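Local atomic coordinates of intracellular exo-alpha-(1->5)-L-arabinofuranosidase (Bifidobacterium longum, PDB entry 2Y2W), a protein that hydrolyses terminal non-reducing alpha-L-arabinofuranosyl residues from arabinans and arabinoxylan, contributing to the breakdown of plant cell wall polysaccharides. Residues L174-N185 against V237-L248; D378-G389 against R427-A435. All blocks are in the same frame, centred on the assembly; numbering follows the deposited sequence.

Overall arrangement
Both contacts pair successive outer helices of the (beta/alpha)8 barrel, but they share no element and lie on opposite sides of the chain's centre, their own centres about 37 Å apart. Contact 1 joins the helices after strands 162-167 and 209-212. Contact 2 joins those before and after strand 402-408, together with the loops leading into them. Both are largely buried. Contact 1 lies farther out, partly beneath a second subunit and away from the annotated sites, and its core is leucine, alanine and methionine with no hydrogen bond across. Contact 2 is more central, close to a probable substrate-recognition residue, and relies on side-chain-to-backbone hydrogen bonds, a bridging water and a CH-pi contact.

Contact 1: residues L174-N185 against V237-L248; sequences LKAALDELEYVN and VAHAMKLAESGL
The amide of Asn185 and the carboxylate of Glu245 are the flat groups that meet here, their planes 35° apart and their side chains crossing at about a right angle. Glu245 OE2 lies 3.2 Å from Asn185 CB, at the root of the amide, and no hydrogen bond joins the pair; Asn185 ND2 is instead bonded to Ile207 O. This polar end closes the packing of two neighbouring outer helices of the (beta/alpha)8 barrel, those following strands 162-167 and 209-212. Their axes run in nearly the same direction, 23° apart and 10.1 Å at closest approach, as expected for successive beta-alpha units.

Between them the filling is aliphatic. With CG anti to the backbone N (chi1 172°), Leu181 sends CD2 between Met241 CG and Ala244 CB, while CD1 meets Leu248 CD1 tip to tip at 3.9 Å. One turn earlier, Leu178 CD2 rests on Ala240 and on Met241 CG. The alanines suit a helix face that leucine branches must approach closely, and flexible Met241 also reaches Trp210 of the barrel strand beneath. At the N-terminal end, Leu174 CD1 touches Ala240 CB at 3.8 Å, and Ala177 CB packs 4.0 Å from Val237 CG1.

Contact 2: residues D378-G389 against R427-A435; sequences DIYTAADAVVEG and RQTTFYPFA
Hydrogen bonds from Gln428 and Thr429 to the backbone of 378-381 carry the polar part of this contact. The Gln428 amide uses both ends: NE2 donates to Asp378 O at 3.1 Å, nearly straight at 170°, and OE1 accepts from Tyr380 N at 2.9 Å. An amide suits this place because it pairs with a backbone C=O and N-H at once. Thr429 OG1 donates to Thr381 O at 3.1 Å from above the carbonyl plane, and that oxygen also accepts from Ala385 N.

Water and charge act around Glu388. A water donates both to its OE1 and to Thr430 O, while its OE2 forms a salt bridge with Arg407, fixing the carboxylate beside Thr430.

Ring contacts centre on Tyr380. With OG1 between the backbone N and carbonyl carbon (chi1 54°), Thr430 turns CG2 over one face in a CH-pi contact, 4.0 Å from the centroid; Asp378 O lies over the opposite face toward the rim, and Asp384 CG stands at the edge. Tyr380 OH is bonded to Val343 O.

Small residues allow the backbones to come close. Ala385 CB sits 3.3 Å from Thr429 O, and Gly389, having no side chain, leaves its CA 4.1 Å from Pro433 CB.

Thr381 and Asp384 form a capping box: Thr381 N donates to Asp384 OD2 at 3.0 Å, and Asp384 N returns a weak bond to Thr381 OG1, capping the first turn of helix 382-397. This helix and helix 431-440 flank strand 402-408 of the (beta/alpha)8 barrel, with Asp378 next to Trp344, which is probably important for substrate recognition.

Contact 1: residues L174-N185 against V237-L248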
loop_
_atom_site.group_PDB
_atom_site.type_symbol
_atom_site.label_atom_id
_atom_site.label_comp_id
_atom_site.label_asym_id
_atom_site.label_seq_id
_atom_site.Cartn_x
_atom_site.Cartn_y
_atom_site.Cartn_z
ATOM N N LEU D 174 5.656 -6.683 -1.362
ATOM C CA LEU D 174 5.365 -8.082 -1.682
ATOM C C LEU D 174 5.704 -8.506 -3.109
ATOM O O LEU D 174 6.425 -9.485 -3.311
ATOM C CB LEU D 174 3.897 -8.405 -1.365
ATOM C CG LEU D 174 3.334 -9.772 -1.767
ATOM C CD1 LEU D 174 4.060 -10.900 -1.055
ATOM C CD2 LEU D 174 1.851 -9.835 -1.475
ATOM N N LYS D 175 5.173 -7.781 -4.089
ATOM C CA LYS D 175 5.308 -8.181 -5.488
ATOM C C LYS D 175 6.774 -8.216 -5.928
ATOM O O LYS D 175 7.198 -9.165 -6.591
ATOM C CB LYS D 175 4.477 -7.279 -6.402
ATOM C CG LYS D 175 4.341 -7.805 -7.824
ATOM C CD LYS D 175 3.839 -6.722 -8.764
ATOM C CE LYS D 175 3.787 -7.213 -10.200
ATOM N NZ LYS D 175 5.128 -7.241 -10.834
ATOM N N ALA D 176 7.541 -7.197 -5.542
ATOM C CA ALA D 176 8.968 -7.131 -5.879
ATOM C C ALA D 176 9.772 -8.216 -5.162
ATOM O O ALA D 176 10.721 -8.763 -5.725
ATOM C CB ALA D 176 9.533 -5.757 -5.573
ATOM N N ALA D 177 9.381 -8.522 -3.924
ATOM C CA ALA D 177 10.021 -9.579 -3.146
ATOM C C ALA D 177 9.899 -10.932 -3.843
ATOM O O ALA D 177 10.873 -11.674 -3.931
ATOM C CB ALA D 177 9.438 -9.639 -1.741
ATOM N N LEU D 178 8.705 -11.237 -4.346
ATOM C CA LEU D 178 8.460 -12.480 -5.087
ATOM C C LEU D 178 9.129 -12.495 -6.465
ATOM O O LEU D 178 9.532 -13.556 -6.951
ATOM C CB LEU D 178 6.959 -12.753 -5.219
ATOM C CG LEU D 178 6.185 -13.010 -3.918
ATOM C CD1 LEU D 178 4.684 -13.068 -4.180
ATOM C CD2 LEU D 178 6.658 -14.282 -3.216
ATOM N N ASP D 179 9.237 -11.322 -7.089
ATOM C CA ASP D 179 9.942 -11.191 -8.365
ATOM C C ASP D 179 11.438 -11.497 -8.213
ATOM O O ASP D 179 11.998 -12.262 -9.003
ATOM C CB ASP D 179 9.726 -9.798 -8.980
ATOM C CG ASP D 179 8.303 -9.587 -9.508
ATOM O OD1 ASP D 179 7.512 -10.556 -9.577
ATOM O OD2 ASP D 179 7.973 -8.431 -9.856
ATOM N N GLU D 180 12.072 -10.916 -7.191
ATOM C CA GLU D 180 13.497 -11.147 -6.926
ATOM C C GLU D 180 13.777 -12.591 -6.517
ATOM O O GLU D 180 14.808 -13.151 -6.882
ATOM C CB GLU D 180 14.038 -10.178 -5.867
ATOM C CG GLU D 180 15.530 -10.367 -5.573
ATOM C CD GLU D 180 16.180 -9.175 -4.897
ATOM O OE1 GLU D 180 15.575 -8.593 -3.964
ATOM O OE2 GLU D 180 17.316 -8.830 -5.294
ATOM N N LEU D 181 12.854 -13.180 -5.760
ATOM C CA LEU D 181 12.956 -14.575 -5.343
ATOM C C LEU D 181 12.984 -15.508 -6.557
ATOM O O LEU D 181 13.825 -16.402 -6.647
ATOM C CB LEU D 181 11.791 -14.926 -4.408
ATOM C CG LEU D 181 11.566 -16.378 -3.971
ATOM C CD1 LEU D 181 12.754 -16.926 -3.188
ATOM C CD2 LEU D 181 10.296 -16.467 -3.153
ATOM N N GLU D 182 12.061 -15.279 -7.486
ATOM C CA GLU D 182 11.980 -16.035 -8.729
ATOM C C GLU D 182 13.224 -15.822 -9.595
ATOM O O GLU D 182 13.751 -16.772 -10.167
ATOM C CB GLU D 182 10.718 -15.628 -9.489
ATOM C CG GLU D 182 10.414 -16.430 -10.742
ATOM C CD GLU D 182 9.103 -16.005 -11.401
ATOM O OE1 GLU D 182 8.292 -15.308 -10.747
ATOM O OE2 GLU D 182 8.872 -16.376 -12.570
ATOM N N TYR D 183 13.688 -14.575 -9.684
ATOM C CA TYR D 183 14.863 -14.239 -10.490
ATOM C C TYR D 183 16.116 -14.910 -9.950
ATOM O O TYR D 183 16.937 -15.428 -10.712
ATOM C CB TYR D 183 15.078 -12.722 -10.543
ATOM C CG TYR D 183 16.371 -12.311 -11.215
ATOM C CD1 TYR D 183 16.423 -12.083 -12.587
ATOM C CD2 TYR D 183 17.547 -12.158 -10.477
ATOM C CE1 TYR D 183 17.605 -11.716 -13.207
ATOM C CE2 TYR D 183 18.736 -11.793 -11.089
ATOM C CZ TYR D 183 18.758 -11.572 -12.453
ATOM O OH TYR D 183 19.931 -11.208 -13.065
ATOM N N VAL D 184 16.249 -14.898 -8.630
ATOM C CA VAL D 184 17.457 -15.363 -7.973
ATOM C C VAL D 184 17.520 -16.895 -7.804
ATOM O O VAL D 184 18.604 -17.481 -7.873
ATOM C CB VAL D 184 17.648 -14.619 -6.624
ATOM C CG1 VAL D 184 16.919 -15.319 -5.492
ATOM C CG2 VAL D 184 19.106 -14.473 -6.299
ATOM N N ASN D 185 16.368 -17.537 -7.608
ATOM C CA ASN D 185 16.331 -18.948 -7.210
ATOM C C ASN D 185 15.491 -19.866 -8.093
ATOM O O ASN D 185 15.497 -21.085 -7.909
ATOM C CB ASN D 185 15.861 -19.079 -5.755
ATOM C CG ASN D 185 16.951 -18.754 -4.751
ATOM O OD1 ASN D 185 18.138 -18.704 -5.090
ATOM N ND2 ASN D 185 16.553 -18.534 -3.502
ATOM N N VAL D 237 4.306 -11.187 3.202
ATOM C CA VAL D 237 5.540 -11.483 2.466
ATOM C C VAL D 237 6.165 -12.825 2.868
ATOM O O VAL D 237 6.579 -13.600 2.004
ATOM C CB VAL D 237 6.577 -10.332 2.585
ATOM C CG1 VAL D 237 7.840 -10.649 1.794
ATOM C CG2 VAL D 237 5.976 -9.024 2.095
ATOM N N ALA D 238 6.225 -13.091 4.174
ATOM C CA ALA D 238 6.814 -14.332 4.692
ATOM C C ALA D 238 6.040 -15.572 4.252
ATOM O O ALA D 238 6.638 -16.578 3.866
ATOM C CB ALA D 238 6.930 -14.287 6.208
ATOM N N HIS D 239 4.713 -15.490 4.309
ATOM C CA HIS D 239 3.855 -16.582 3.854
ATOM C C HIS D 239 4.046 -16.889 2.370
ATOM O O HIS D 239 4.247 -18.047 1.995
ATOM C CB HIS D 239 2.379 -16.280 4.131
ATOM C CG HIS D 239 1.438 -17.134 3.340
ATOM N ND1 HIS D 239 0.763 -16.668 2.232
ATOM C CD2 HIS D 239 1.092 -18.436 3.472
ATOM C CE1 HIS D 239 0.026 -17.641 1.728
ATOM N NE2 HIS D 239 0.207 -18.724 2.463
ATOM N N ALA D 240 3.975 -15.848 1.543
ATOM C CA ALA D 240 4.082 -15.978 0.093
ATOM C C ALA D 240 5.439 -16.521 -0.340
ATOM O O ALA D 240 5.517 -17.363 -1.233
ATOM C CB ALA D 240 3.798 -14.646 -0.583
ATOM N N MET D 241 6.506 -16.049 0.297
ATOM C CA MET D 241 7.841 -16.542 -0.017
ATOM C C MET D 241 8.021 -18.011 0.368
ATOM O O MET D 241 8.514 -18.798 -0.445
ATOM C CB MET D 241 8.922 -15.654 0.596
ATOM C CG MET D 241 9.142 -14.371 -0.187
ATOM S SD MET D 241 10.322 -13.256 0.576
ATOM C CE MET D 241 11.854 -14.156 0.341
ATOM N N LYS D 242 7.607 -18.381 1.583
ATOM C CA LYS D 242 7.664 -19.785 2.013
ATOM C C LYS D 242 6.731 -20.690 1.210
ATOM O O LYS D 242 6.964 -21.895 1.116
ATOM C CB LYS D 242 7.412 -19.946 3.517
ATOM C CG LYS D 242 8.692 -19.995 4.349
ATOM C CD LYS D 242 8.439 -20.394 5.801
ATOM C CE LYS D 242 8.298 -21.909 5.966
ATOM N NZ LYS D 242 7.863 -22.282 7.347
ATOM N N LEU D 243 5.684 -20.105 0.633
ATOM C CA LEU D 243 4.791 -20.831 -0.265
ATOM C C LEU D 243 5.489 -21.162 -1.586
ATOM O O LEU D 243 5.231 -22.204 -2.184
ATOM C CB LEU D 243 3.504 -20.035 -0.512
ATOM C CG LEU D 243 2.386 -20.647 -1.366
ATOM C CD1 LEU D 243 1.994 -22.059 -0.917
ATOM C CD2 LEU D 243 1.174 -19.732 -1.361
ATOM N N ALA D 244 6.368 -20.267 -2.030
ATOM C CA ALA D 244 7.168 -20.497 -3.231
ATOM C C ALA D 244 8.321 -21.441 -2.927
ATOM O O ALA D 244 8.659 -22.287 -3.748
ATOM C CB ALA D 244 7.692 -19.184 -3.793
ATOM N N GLU D 245 8.920 -21.291 -1.748
ATOM C CA GLU D 245 10.016 -22.153 -1.312
ATOM C C GLU D 245 9.932 -22.476 0.175
ATOM O O GLU D 245 10.123 -21.600 1.021
ATOM C CB GLU D 245 11.373 -21.517 -1.624
ATOM C CG GLU D 245 11.917 -21.826 -3.003
ATOM C CD GLU D 245 13.370 -21.405 -3.168
ATOM O OE1 GLU D 245 14.173 -21.611 -2.230
ATOM O OE2 GLU D 245 13.711 -20.876 -4.243
ATOM N N SER D 246 9.656 -23.743 0.477
ATOM C CA SER D 246 9.600 -24.235 1.855
ATOM C C SER D 246 10.930 -24.046 2.579
ATOM O O SER D 246 10.957 -23.659 3.744
ATOM C CB SER D 246 9.213 -25.717 1.883
ATOM O OG SER D 246 7.943 -25.927 1.297
ATOM N N GLY D 247 12.027 -24.310 1.868
ATOM C CA GLY D 247 13.369 -24.307 2.448
ATOM C C GLY D 247 13.934 -22.955 2.846
ATOM O O GLY D 247 15.057 -22.880 3.353
ATOM N N LEU D 248 13.167 -21.887 2.623
ATOM C CA LEU D 248 13.610 -20.540 2.966
ATOM C C LEU D 248 13.639 -20.318 4.470
ATOM O O LEU D 248 12.845 -20.901 5.210
ATOM C CB LEU D 248 12.716 -19.481 2.315
ATOM C CG LEU D 248 12.768 -19.243 0.803
ATOM C CD1 LEU D 248 11.923 -18.026 0.462
ATOM C CD2 LEU D 248 14.193 -19.079 0.269
#

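Contact 2: residues D378-G389 against R427-A435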
loop_
_atom_site.group_PDB
_atom_site.type_symbol
_atom_site.label_atom_id
_atom_site.label_comp_id
_atom_site.label_asym_id
_atom_site.label_seq_id
_atom_site.Cartn_x
_atom_site.Cartn_y
_atom_site.Cartn_z
ATOM N N ASP D 378 35.129 4.862 10.926
ATOM C CA ASP D 378 35.665 4.928 12.281
ATOM C C ASP D 378 37.006 4.215 12.389
ATOM O O ASP D 378 37.174 3.105 11.877
ATOM C CB ASP D 378 34.669 4.340 13.286
ATOM C CG ASP D 378 33.472 5.248 13.531
ATOM O OD1 ASP D 378 33.533 6.449 13.184
ATOM O OD2 ASP D 378 32.464 4.756 14.084
ATOM N N ILE D 379 37.954 4.874 13.050
ATOM C CA ILE D 379 39.292 4.327 13.255
ATOM C C ILE D 379 39.348 3.765 14.674
ATOM O O ILE D 379 39.298 4.513 15.652
ATOM C CB ILE D 379 40.398 5.399 13.025
ATOM C CG1 ILE D 379 40.039 6.338 11.862
ATOM C CG2 ILE D 379 41.743 4.742 12.769
ATOM C CD1 ILE D 379 40.139 5.716 10.463
ATOM N N TYR D 380 39.437 2.440 14.772
ATOM C CA TYR D 380 39.192 1.736 16.030
ATOM C C TYR D 380 40.360 1.736 17.005
ATOM O O TYR D 380 41.501 1.460 16.636
ATOM C CB TYR D 380 38.732 0.301 15.768
ATOM C CG TYR D 380 37.321 0.188 15.232
ATOM C CD1 TYR D 380 36.230 0.613 15.991
ATOM C CD2 TYR D 380 37.076 -0.358 13.976
ATOM C CE1 TYR D 380 34.934 0.508 15.507
ATOM C CE2 TYR D 380 35.780 -0.470 13.484
ATOM C CZ TYR D 380 34.717 -0.034 14.255
ATOM O OH TYR D 380 33.436 -0.145 13.775
ATOM N N THR D 381 40.043 2.033 18.261
ATOM C CA THR D 381 41.018 2.062 19.344
ATOM C C THR D 381 41.145 0.684 19.983
ATOM O O THR D 381 40.294 -0.185 19.775
ATOM C CB THR D 381 40.609 3.071 20.435
ATOM O OG1 THR D 381 39.329 2.705 20.971
ATOM C CG2 THR D 381 40.535 4.484 19.869
ATOM N N ALA D 382 42.208 0.496 20.766
ATOM C CA ALA D 382 42.434 -0.749 21.497
ATOM C C ALA D 382 41.237 -1.120 22.366
ATOM O O ALA D 382 40.933 -2.300 22.537
ATOM C CB ALA D 382 43.692 -0.642 22.345
ATOM N N ALA D 383 40.559 -0.106 22.903
ATOM C CA ALA D 383 39.377 -0.306 23.739
ATOM C C ALA D 383 38.175 -0.793 22.932
ATOM O O ALA D 383 37.434 -1.665 23.388
ATOM C CB ALA D 383 39.036 0.971 24.492
ATOM N N ASP D 384 37.994 -0.231 21.735
ATOM C CA ASP D 384 36.900 -0.620 20.838
ATOM C C ASP D 384 36.948 -2.112 20.505
ATOM O O ASP D 384 35.912 -2.774 20.433
ATOM C CB ASP D 384 36.933 0.207 19.549
ATOM C CG ASP D 384 36.634 1.683 19.781
ATOM O OD1 ASP D 384 35.892 2.011 20.732
ATOM O OD2 ASP D 384 37.140 2.521 19.004
ATOM N N ALA D 385 38.162 -2.625 20.316
ATOM C CA ALA D 385 38.384 -4.038 20.024
ATOM C C ALA D 385 38.032 -4.936 21.207
ATOM O O ALA D 385 37.441 -6.002 21.022
ATOM C CB ALA D 385 39.818 -4.266 19.597
ATOM N N VAL D 386 38.387 -4.500 22.416
ATOM C CA VAL D 386 38.122 -5.275 23.634
ATOM C C VAL D 386 36.616 -5.390 23.898
ATOM O O VAL D 386 36.138 -6.425 24.372
ATOM C CB VAL D 386 38.875 -4.694 24.875
ATOM C CG1 VAL D 386 38.542 -5.472 26.148
ATOM C CG2 VAL D 386 40.381 -4.705 24.642
ATOM N N VAL D 387 35.878 -4.331 23.574
ATOM C CA VAL D 387 34.419 -4.330 23.703
ATOM C C VAL D 387 33.781 -5.333 22.736
ATOM O O VAL D 387 32.879 -6.078 23.122
ATOM C CB VAL D 387 33.820 -2.904 23.517
ATOM C CG1 VAL D 387 32.291 -2.935 23.548
ATOM C CG2 VAL D 387 34.339 -1.972 24.595
ATOM N N GLU D 388 34.264 -5.361 21.494
ATOM C CA GLU D 388 33.770 -6.315 20.494
ATOM C C GLU D 388 34.105 -7.760 20.859
ATOM O O GLU D 388 33.305 -8.666 20.610
ATOM C CB GLU D 388 34.285 -5.973 19.094
ATOM C CG GLU D 388 33.544 -4.810 18.445
ATOM C CD GLU D 388 33.811 -4.673 16.954
ATOM O OE1 GLU D 388 34.205 -5.671 16.304
ATOM O OE2 GLU D 388 33.620 -3.557 16.425
ATOM N N GLY D 389 35.279 -7.964 21.455
ATOM C CA GLY D 389 35.679 -9.266 21.982
ATOM C C GLY D 389 34.711 -9.791 23.026
ATOM O O GLY D 389 34.375 -10.978 23.029
ATOM N N ARG D 427 44.233 -4.447 8.563
ATOM C CA ARG D 427 43.381 -4.911 9.651
ATOM C C ARG D 427 43.271 -3.852 10.735
ATOM O O ARG D 427 44.277 -3.288 11.167
ATOM C CB ARG D 427 43.948 -6.194 10.265
ATOM C CG ARG D 427 44.207 -7.320 9.279
ATOM C CD ARG D 427 45.252 -8.283 9.826
ATOM N NE ARG D 427 45.655 -9.279 8.837
ATOM C CZ ARG D 427 46.581 -9.088 7.900
ATOM N NH1 ARG D 427 47.218 -7.926 7.804
ATOM N NH2 ARG D 427 46.870 -10.065 7.051
ATOM N N GLN D 428 42.043 -3.585 11.169
ATOM C CA GLN D 428 41.806 -2.722 12.316
ATOM C C GLN D 428 41.963 -3.550 13.579
ATOM O O GLN D 428 42.112 -4.769 13.507
ATOM C CB GLN D 428 40.412 -2.094 12.256
ATOM C CG GLN D 428 40.232 -1.110 11.120
ATOM C CD GLN D 428 39.536 0.163 11.556
ATOM O OE1 GLN D 428 40.011 0.866 12.446
ATOM N NE2 GLN D 428 38.416 0.472 10.920
ATOM N N THR D 429 41.927 -2.892 14.732
ATOM C CA THR D 429 42.075 -3.579 16.014
ATOM C C THR D 429 40.950 -4.586 16.253
ATOM O O THR D 429 41.162 -5.609 16.902
ATOM C CB THR D 429 42.145 -2.587 17.196
ATOM O OG1 THR D 429 40.908 -1.871 17.303
ATOM C CG2 THR D 429 43.287 -1.596 17.000
ATOM N N THR D 430 39.766 -4.291 15.714
ATOM C CA THR D 430 38.583 -5.141 15.870
ATOM C C THR D 430 38.623 -6.398 15.001
ATOM O O THR D 430 37.804 -7.303 15.174
ATOM C CB THR D 430 37.285 -4.369 15.550
ATOM O OG1 THR D 430 37.387 -3.788 14.245
ATOM C CG2 THR D 430 37.039 -3.271 16.573
ATOM N N PHE D 431 39.570 -6.440 14.065
ATOM C CA PHE D 431 39.790 -7.595 13.190
ATOM C C PHE D 431 40.208 -8.842 13.967
ATOM O O PHE D 431 39.698 -9.938 13.723
ATOM C CB PHE D 431 40.864 -7.250 12.149
ATOM C CG PHE D 431 41.070 -8.304 11.099
ATOM C CD1 PHE D 431 41.902 -9.395 11.338
ATOM C CD2 PHE D 431 40.452 -8.191 9.858
ATOM C CE1 PHE D 431 42.100 -10.368 10.363
ATOM C CE2 PHE D 431 40.645 -9.160 8.873
ATOM C CZ PHE D 431 41.471 -10.248 9.126
ATOM N N TYR D 432 41.131 -8.658 14.904
ATOM C CA TYR D 432 41.812 -9.763 15.582
ATOM C C TYR D 432 40.957 -10.588 16.560
ATOM O O TYR D 432 41.116 -11.807 16.616
ATOM C CB TYR D 432 43.102 -9.265 16.248
ATOM C CG TYR D 432 44.064 -8.592 15.286
ATOM C CD1 TYR D 432 44.902 -9.346 14.462
ATOM C CD2 TYR D 432 44.133 -7.200 15.196
ATOM C CE1 TYR D 432 45.787 -8.732 13.575
ATOM C CE2 TYR D 432 45.014 -6.576 14.308
ATOM C CZ TYR D 432 45.838 -7.349 13.502
ATOM O OH TYR D 432 46.716 -6.743 12.626
ATOM N N PRO D 433 40.058 -9.940 17.336
ATOM C CA PRO D 433 39.179 -10.747 18.188
ATOM C C PRO D 433 38.147 -11.548 17.400
ATOM O O PRO D 433 37.736 -12.626 17.844
ATOM C CB PRO D 433 38.475 -9.705 19.069
ATOM C CG PRO D 433 39.317 -8.497 18.990
ATOM C CD PRO D 433 39.896 -8.504 17.615
ATOM N N PHE D 434 37.735 -11.023 16.246
ATOM C CA PHE D 434 36.762 -11.700 15.389
ATOM C C PHE D 434 37.381 -12.919 14.710
ATOM O O PHE D 434 36.814 -14.013 14.760
ATOM C CB PHE D 434 36.183 -10.736 14.346
ATOM C CG PHE D 434 34.968 -11.271 13.638
ATOM C CD1 PHE D 434 35.095 -12.042 12.486
ATOM C CD2 PHE D 434 33.692 -11.007 14.128
ATOM C CE1 PHE D 434 33.974 -12.540 11.829
ATOM C CE2 PHE D 434 32.561 -11.502 13.479
ATOM C CZ PHE D 434 32.703 -12.270 12.327
ATOM N N ALA D 435 38.543 -12.724 14.085
ATOM C CA ALA D 435 39.266 -13.799 13.402
ATOM C C ALA D 435 39.488 -15.023 14.298
ATOM O O ALA D 435 39.171 -16.147 13.905
ATOM C CB ALA D 435 40.590 -13.283 12.859
HETATM O O HOH W 1 35.522 -8.197 16.800
#